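Local structure of putative N-acetylneuraminate lyase ([Ruminococcus] gnavus ATCC 29149, 6RB7) at residues 275-278 with 279-283; 292-295 with 296-300. The protein is a putative lyase of the dihydrodipicolinate synthetase family and folds into a (beta/alpha)8 barrel followed by further C-terminal helices. All blocks are in the same frame, centred on the assembly; numbering follows the deposited sequence.

Contact 1: 275-278 with 279-283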
ATOM      1  N   GLU A 275      11.701 -21.240  11.535  1.00 12.18           N
ATOM      2  CA  GLU A 275      11.824 -20.941  12.983  1.00 13.71           C
ATOM      3  C   GLU A 275      13.158 -20.237  13.254  1.00 13.75           C
ATOM      4  O   GLU A 275      13.196 -19.284  14.065  1.00 14.67           O
ATOM      5  CB  GLU A 275      11.685 -22.262  13.740  1.00 17.42           C
ATOM      6  CG  GLU A 275      11.652 -22.139  15.236  1.00 25.87           C
ATOM      7  CD  GLU A 275      11.589 -23.482  15.960  1.00 35.83           C
ATOM      8  OE1 GLU A 275      12.292 -24.490  15.543  1.00 27.31           O
ATOM      9  OE2 GLU A 275      10.838 -23.544  16.958  1.00 44.63           O
ATOM     10  N   ILE A 276      14.226 -20.712  12.624  1.00 11.82           N
ATOM     11  CA  ILE A 276      15.560 -20.089  12.775  1.00 14.18           C
ATOM     12  C   ILE A 276      15.505 -18.665  12.229  1.00 13.51           C
ATOM     13  O   ILE A 276      16.027 -17.742  12.859  1.00 14.89           O
ATOM     14  CB  ILE A 276      16.647 -20.968  12.115  1.00 11.93           C
ATOM     15  CG1 ILE A 276      16.822 -22.258  12.908  1.00 14.69           C
ATOM     16  CG2 ILE A 276      17.953 -20.216  11.931  1.00 13.81           C
ATOM     17  CD1 ILE A 276      17.407 -23.381  12.140  1.00 13.78           C
ATOM     18  N   ILE A 277      14.937 -18.451  11.033  1.00 11.28           N
ATOM     19  CA  ILE A 277      14.861 -17.094  10.469  1.00 10.91           C
ATOM     20  C   ILE A 277      14.124 -16.176  11.439  1.00 12.89           C
ATOM     21  O   ILE A 277      14.593 -15.043  11.681  1.00 14.25           O
ATOM     22  CB  ILE A 277      14.192 -17.116   9.082  1.00 12.94           C
ATOM     23  CG1 ILE A 277      15.046 -17.913   8.089  1.00 12.29           C
ATOM     24  CG2 ILE A 277      13.922 -15.699   8.612  1.00 13.05           C
ATOM     25  CD1 ILE A 277      14.367 -18.142   6.779  1.00 13.12           C
ATOM     26  N   TYR A 278      12.988 -16.627  11.979  1.00 13.65           N
ATOM     27  CA  TYR A 278      12.193 -15.756  12.860  1.00 13.31           C
ATOM     28  C   TYR A 278      13.025 -15.426  14.112  1.00 12.41           C
ATOM     29  O   TYR A 278      13.029 -14.233  14.543  1.00 15.39           O
ATOM     30  CB  TYR A 278      10.850 -16.367  13.195  1.00 13.44           C
ATOM     31  CG  TYR A 278      10.030 -16.776  11.987  1.00 13.76           C
ATOM     32  CD1 TYR A 278      10.107 -16.089  10.782  1.00 14.75           C
ATOM     33  CD2 TYR A 278       9.237 -17.899  12.031  1.00 14.52           C
ATOM     34  CE1 TYR A 278       9.391 -16.507   9.679  1.00 14.41           C
ATOM     35  CE2 TYR A 278       8.479 -18.303  10.941  1.00 15.43           C
ATOM     36  CZ  TYR A 278       8.561 -17.614   9.765  1.00 13.88           C
ATOM     37  OH  TYR A 278       7.883 -18.023   8.652  1.00 15.53           O
ATOM     38  N   LYS A 279      13.772 -16.392  14.616  1.00 12.99           N
ATOM     39  CA  LYS A 279      14.651 -16.128  15.783  1.00 13.60           C
ATOM     40  C   LYS A 279      15.732 -15.096  15.405  1.00 14.87           C
ATOM     41  O   LYS A 279      15.949 -14.134  16.153  1.00 15.20           O
ATOM     42  CB  LYS A 279      15.275 -17.435  16.263  1.00 14.76           C
ATOM     43  CG  LYS A 279      16.196 -17.277  17.483  1.00 14.76           C
ATOM     44  CD  LYS A 279      15.511 -16.788  18.708  1.00 20.93           C
ATOM     45  CE  LYS A 279      14.425 -17.700  19.203  1.00 30.25           C
ATOM     46  NZ  LYS A 279      14.007 -17.274  20.571  1.00 30.70           N
ATOM     47  N   MET A 280      16.368 -15.236  14.255  1.00 12.85           N
ATOM     48  CA  MET A 280      17.429 -14.292  13.882  1.00 13.89           C
ATOM     49  C   MET A 280      16.833 -12.896  13.703  1.00 17.04           C
ATOM     50  O   MET A 280      17.518 -11.930  13.979  1.00 20.59           O
ATOM     51  CB  MET A 280      18.110 -14.722  12.597  1.00 14.88           C
ATOM     52  CG  MET A 280      18.802 -16.062  12.746  1.00 15.55           C
ATOM     53  SD  MET A 280      19.941 -16.476  11.408  1.00 16.96           S
ATOM     54  CE  MET A 280      18.791 -16.537  10.018  1.00 16.48           C
ATOM     55  N   CYS A 281      15.597 -12.791  13.233  1.00 14.39           N
ATOM     56  CA  CYS A 281      14.973 -11.464  12.963  1.00 15.61           C
ATOM     57  C   CYS A 281      14.436 -10.833  14.242  1.00 15.58           C
ATOM     58  O   CYS A 281      14.025  -9.652  14.187  1.00 17.61           O
ATOM     59  CB  CYS A 281      13.867 -11.628  11.936  1.00 16.88           C
ATOM     60  SG  CYS A 281      14.511 -11.960  10.276  1.00 18.78           S
ATOM     61  N   SER A 282      14.459 -11.543  15.369  1.00 16.75           N
ATOM     62  CA  SER A 282      13.933 -11.062  16.672  1.00 17.33           C
ATOM     63  C   SER A 282      14.952 -10.170  17.397  1.00 20.04           C
ATOM     64  O   SER A 282      14.594  -9.575  18.419  1.00 19.88           O
ATOM     65  CB  SER A 282      13.485 -12.203  17.535  1.00 17.14           C
ATOM     66  OG  SER A 282      14.584 -12.897  18.121  1.00 19.06           O
ATOM     67  N   ALA A 283      16.182 -10.093  16.915  1.00 17.01           N
ATOM     68  CA  ALA A 283      17.252  -9.291  17.510  1.00 15.52           C
ATOM     69  C   ALA A 283      17.009  -7.797  17.276  1.00 15.93           C
ATOM     70  O   ALA A 283      16.334  -7.401  16.303  1.00 17.06           O
ATOM     71  CB  ALA A 283      18.598  -9.733  16.961  1.00 18.04           C
TER

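Contact 2: 292-295 with 296-300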
ATOM      1  N   LYS A 292      26.338 -13.085  10.791  1.00 12.22           N
ATOM      2  CA  LYS A 292      27.818 -13.054  10.875  1.00 12.70           C
ATOM      3  C   LYS A 292      28.253 -13.544  12.254  1.00 13.12           C
ATOM      4  O   LYS A 292      29.255 -14.249  12.329  1.00 13.26           O
ATOM      5  CB  LYS A 292      28.297 -11.639  10.587  1.00 14.70           C
ATOM      6  CG  LYS A 292      28.061 -11.228   9.144  1.00 16.13           C
ATOM      7  CD  LYS A 292      28.534  -9.823   8.804  1.00 15.36           C
ATOM      8  CE  LYS A 292      27.941  -9.341   7.487  1.00 15.00           C
ATOM      9  NZ  LYS A 292      28.559  -8.069   7.079  1.00 16.55           N
ATOM     10  N   ALA A 293      27.509 -13.221  13.305  1.00 13.40           N
ATOM     11  CA  ALA A 293      27.871 -13.666  14.673  1.00 15.01           C
ATOM     12  C   ALA A 293      27.676 -15.195  14.795  1.00 14.06           C
ATOM     13  O   ALA A 293      28.485 -15.888  15.447  1.00 14.49           O
ATOM     14  CB  ALA A 293      27.109 -12.902  15.707  1.00 13.44           C
ATOM     15  N   ILE A 294      26.613 -15.730  14.196  1.00 13.21           N
ATOM     16  CA  ILE A 294      26.374 -17.191  14.155  1.00 12.76           C
ATOM     17  C   ILE A 294      27.555 -17.862  13.455  1.00 13.34           C
ATOM     18  O   ILE A 294      28.000 -18.943  13.920  1.00 13.86           O
ATOM     19  CB  ILE A 294      25.045 -17.538  13.464  1.00 12.85           C
ATOM     20  CG1 ILE A 294      23.898 -17.105  14.374  1.00 14.44           C
ATOM     21  CG2 ILE A 294      24.977 -19.002  13.122  1.00 14.56           C
ATOM     22  CD1 ILE A 294      22.534 -17.141  13.713  1.00 14.21           C
ATOM     23  N   LEU A 295      28.010 -17.340  12.328  1.00 13.54           N
ATOM     24  CA  LEU A 295      29.101 -17.999  11.572  1.00 13.27           C
ATOM     25  C   LEU A 295      30.407 -17.933  12.372  1.00 14.21           C
ATOM     26  O   LEU A 295      31.222 -18.843  12.214  1.00 14.95           O
ATOM     27  CB  LEU A 295      29.232 -17.369  10.185  1.00 14.31           C
ATOM     28  CG  LEU A 295      28.070 -17.721   9.258  1.00 15.47           C
ATOM     29  CD1 LEU A 295      28.214 -16.974   7.960  1.00 16.46           C
ATOM     30  CD2 LEU A 295      27.989 -19.217   9.071  1.00 16.45           C
ATOM     31  N   LYS A 296      30.585 -16.919  13.198  1.00 13.44           N
ATOM     32  CA  LYS A 296      31.771 -16.942  14.126  1.00 16.11           C
ATOM     33  C   LYS A 296      31.628 -18.102  15.103  1.00 15.50           C
ATOM     34  O   LYS A 296      32.603 -18.857  15.280  1.00 17.57           O
ATOM     35  CB  LYS A 296      31.912 -15.586  14.823  1.00 16.66           C
ATOM     36  CG  LYS A 296      33.025 -15.530  15.852  1.00 23.80           C
ATOM     37  CD  LYS A 296      33.183 -14.095  16.377  1.00 35.68           C
ATOM     38  CE  LYS A 296      34.496 -13.826  17.086  1.00 72.17           C
ATOM     39  NZ  LYS A 296      35.626 -14.279  16.249  1.00 77.15           N
ATOM     40  N   ILE A 297      30.466 -18.301  15.734  1.00 15.02           N
ATOM     41  CA  ILE A 297      30.247 -19.409  16.709  1.00 15.49           C
ATOM     42  C   ILE A 297      30.361 -20.757  16.033  1.00 17.77           C
ATOM     43  O   ILE A 297      31.082 -21.643  16.543  1.00 17.82           O
ATOM     44  CB  ILE A 297      28.877 -19.244  17.389  1.00 16.07           C
ATOM     45  CG1 ILE A 297      28.866 -17.956  18.186  1.00 18.25           C
ATOM     46  CG2 ILE A 297      28.510 -20.474  18.192  1.00 18.91           C
ATOM     47  CD1 ILE A 297      27.526 -17.608  18.753  1.00 20.11           C
ATOM     48  N   ASN A 298      29.631 -20.968  14.924  1.00 14.97           N
ATOM     49  CA  ASN A 298      29.468 -22.333  14.379  1.00 15.25           C
ATOM     50  C   ASN A 298      30.626 -22.674  13.438  1.00 18.51           C
ATOM     51  O   ASN A 298      30.897 -23.903  13.244  1.00 19.45           O
ATOM     52  CB  ASN A 298      28.127 -22.504  13.669  1.00 16.14           C
ATOM     53  CG  ASN A 298      26.963 -22.670  14.606  1.00 18.18           C
ATOM     54  OD1 ASN A 298      27.158 -22.922  15.805  1.00 17.32           O
ATOM     55  ND2 ASN A 298      25.758 -22.590  14.058  1.00 16.16           N
ATOM     56  N   GLU A 299      31.310 -21.687  12.858  1.00 17.85           N
ATOM     57  CA  GLU A 299      32.324 -21.950  11.806  1.00 17.71           C
ATOM     58  C   GLU A 299      33.662 -21.300  12.101  1.00 21.06           C
ATOM     59  O   GLU A 299      34.596 -21.551  11.292  1.00 21.30           O
ATOM     60  CB  GLU A 299      31.810 -21.540  10.422  1.00 19.99           C
ATOM     61  CG  GLU A 299      30.569 -22.280  10.035  1.00 20.36           C
ATOM     62  CD  GLU A 299      30.768 -23.741   9.651  1.00 27.08           C
ATOM     63  OE1 GLU A 299      31.967 -24.199   9.566  1.00 25.60           O
ATOM     64  OE2 GLU A 299      29.757 -24.388   9.415  1.00 21.32           O
ATOM     65  N   GLY A 300      33.763 -20.440  13.113  1.00 18.69           N
ATOM     66  CA  GLY A 300      34.980 -19.667  13.372  1.00 18.33           C
ATOM     67  C   GLY A 300      35.294 -18.692  12.252  1.00 23.39           C
ATOM     68  O   GLY A 300      36.459 -18.287  12.093  1.00 22.35           O
TER

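Contact 1: 275-278 with 279-283
Ile276 and Ile277 meet Met280 and Cys281 across the last turns of helix 263-281, a C-terminal helix that comes after the (beta/alpha)8 barrel of this family. The backbone supplies the polar part of the contact. Lys279 N binds Glu275 O, Met280 N binds Ile276 O at 2.9 Å, and Cys281 N binds Ile277 O at 2.9 Å with a second, weak bond to Tyr278 O, so the amide of Cys281 is divided between two carbonyls.

The apolar part centres on Met280. Its chain is extended through SD and then bends at the last torsion (chi3 -63°), which turns the methyl group back along the helix toward the preceding turn. CE thereby comes within 4.2 Å of Ile276 CG2 and 4.4 Å of Ile277 CG1, bridging two adjacent isoleucines, while Met280 CG passes close to Ile276 O. One residue further on, Cys281 SG reaches the methyl branch of Ile277, with 4.1 Å between SG and CG2.

The polar ends of Lys279 and Tyr278 find partners outside this stretch. Lys279 NZ forms a salt bridge with Glu323 of helix 317-335, its chain being bent at two successive torsions. The hydroxyl of Tyr278 is hydrogen-bonded to Gln208 of a second subunit; this face of the helix therefore belongs to a subunit interface.

The carbonyl of Lys279 is gripped twice by Ser282. The backbone N of Ser282 donates a hydrogen bond to Lys279 O at 3.1 Å, and Ser282 OG, standing between its own backbone N and carbonyl carbon (chi1 76°), donates to that same oxygen at 2.7 Å, in the carbonyl plane and on a lone pair.

Contact 2: 292-295 with 296-300
The C-terminal end of helix 287-299, one of the helices that follow the barrel, brings Ile294 against Asn298 and Leu295 against Glu299. Successive amides close the final turns: Lys296 N to Lys292 O, Ile297 N to Ala293 O, and Asn298 N to Ile294 O at 2.8 Å. The next bond, Glu299 N to Leu295 O at 2.9 Å, is more bent, its donor standing 41° out of the carbonyl plane. Gly300 then leaves the helix with positive phi (65°), although its N still binds Lys296 O at 2.9 Å.

Ile294 and Asn298 lie alongside each other and point the same way. The methyl branch CG2 of Ile294 packs 3.8 Å from Asn298 ND2, whose hydrogen bond goes to Ala325 O in helix 317-335. Leu295 and Glu299 instead meet at an angle, with CD2 of the leucine 4.1 Å from CG of the glutamate. Glu299 is folded at its second torsion (chi2 -74°), and its carboxylate pairs with Lys70 at the end of helix 57-70. Ile297 CG1 lies 3.5 Å from Ala293 O in the preceding turn.

The buried Lys292 sends its NZ to Glu83 and to the carbonyls of Ala47 and Ala305. The hydrophobic contacts lie elsewhere, so this helix end packs against both helix 317-335, which covers Ala293, Ile294, Ile297 and Asn298, and helix 57-70, whose Tyr66 meets Leu295 and Glu299.

How the contacts relate
From the N terminus the chain first builds the barrel, then runs through helices 263-281, 287-299 and 317-335. Contact 1 closes at the end of the first of these and contact 2 at the end of the second, in series: neither encloses nor crosses the other, and each spans only local helical turns. Their centres lie about 16 Å apart, yet they touch where Met280 SD packs 3.5 Å from Ile294 CD1, joining the two consecutive helices. Helix 317-335 is a shared neighbour of both. Contact 1 additionally faces a second subunit, whereas contact 2 turns toward helix 57-70 of its own barrel.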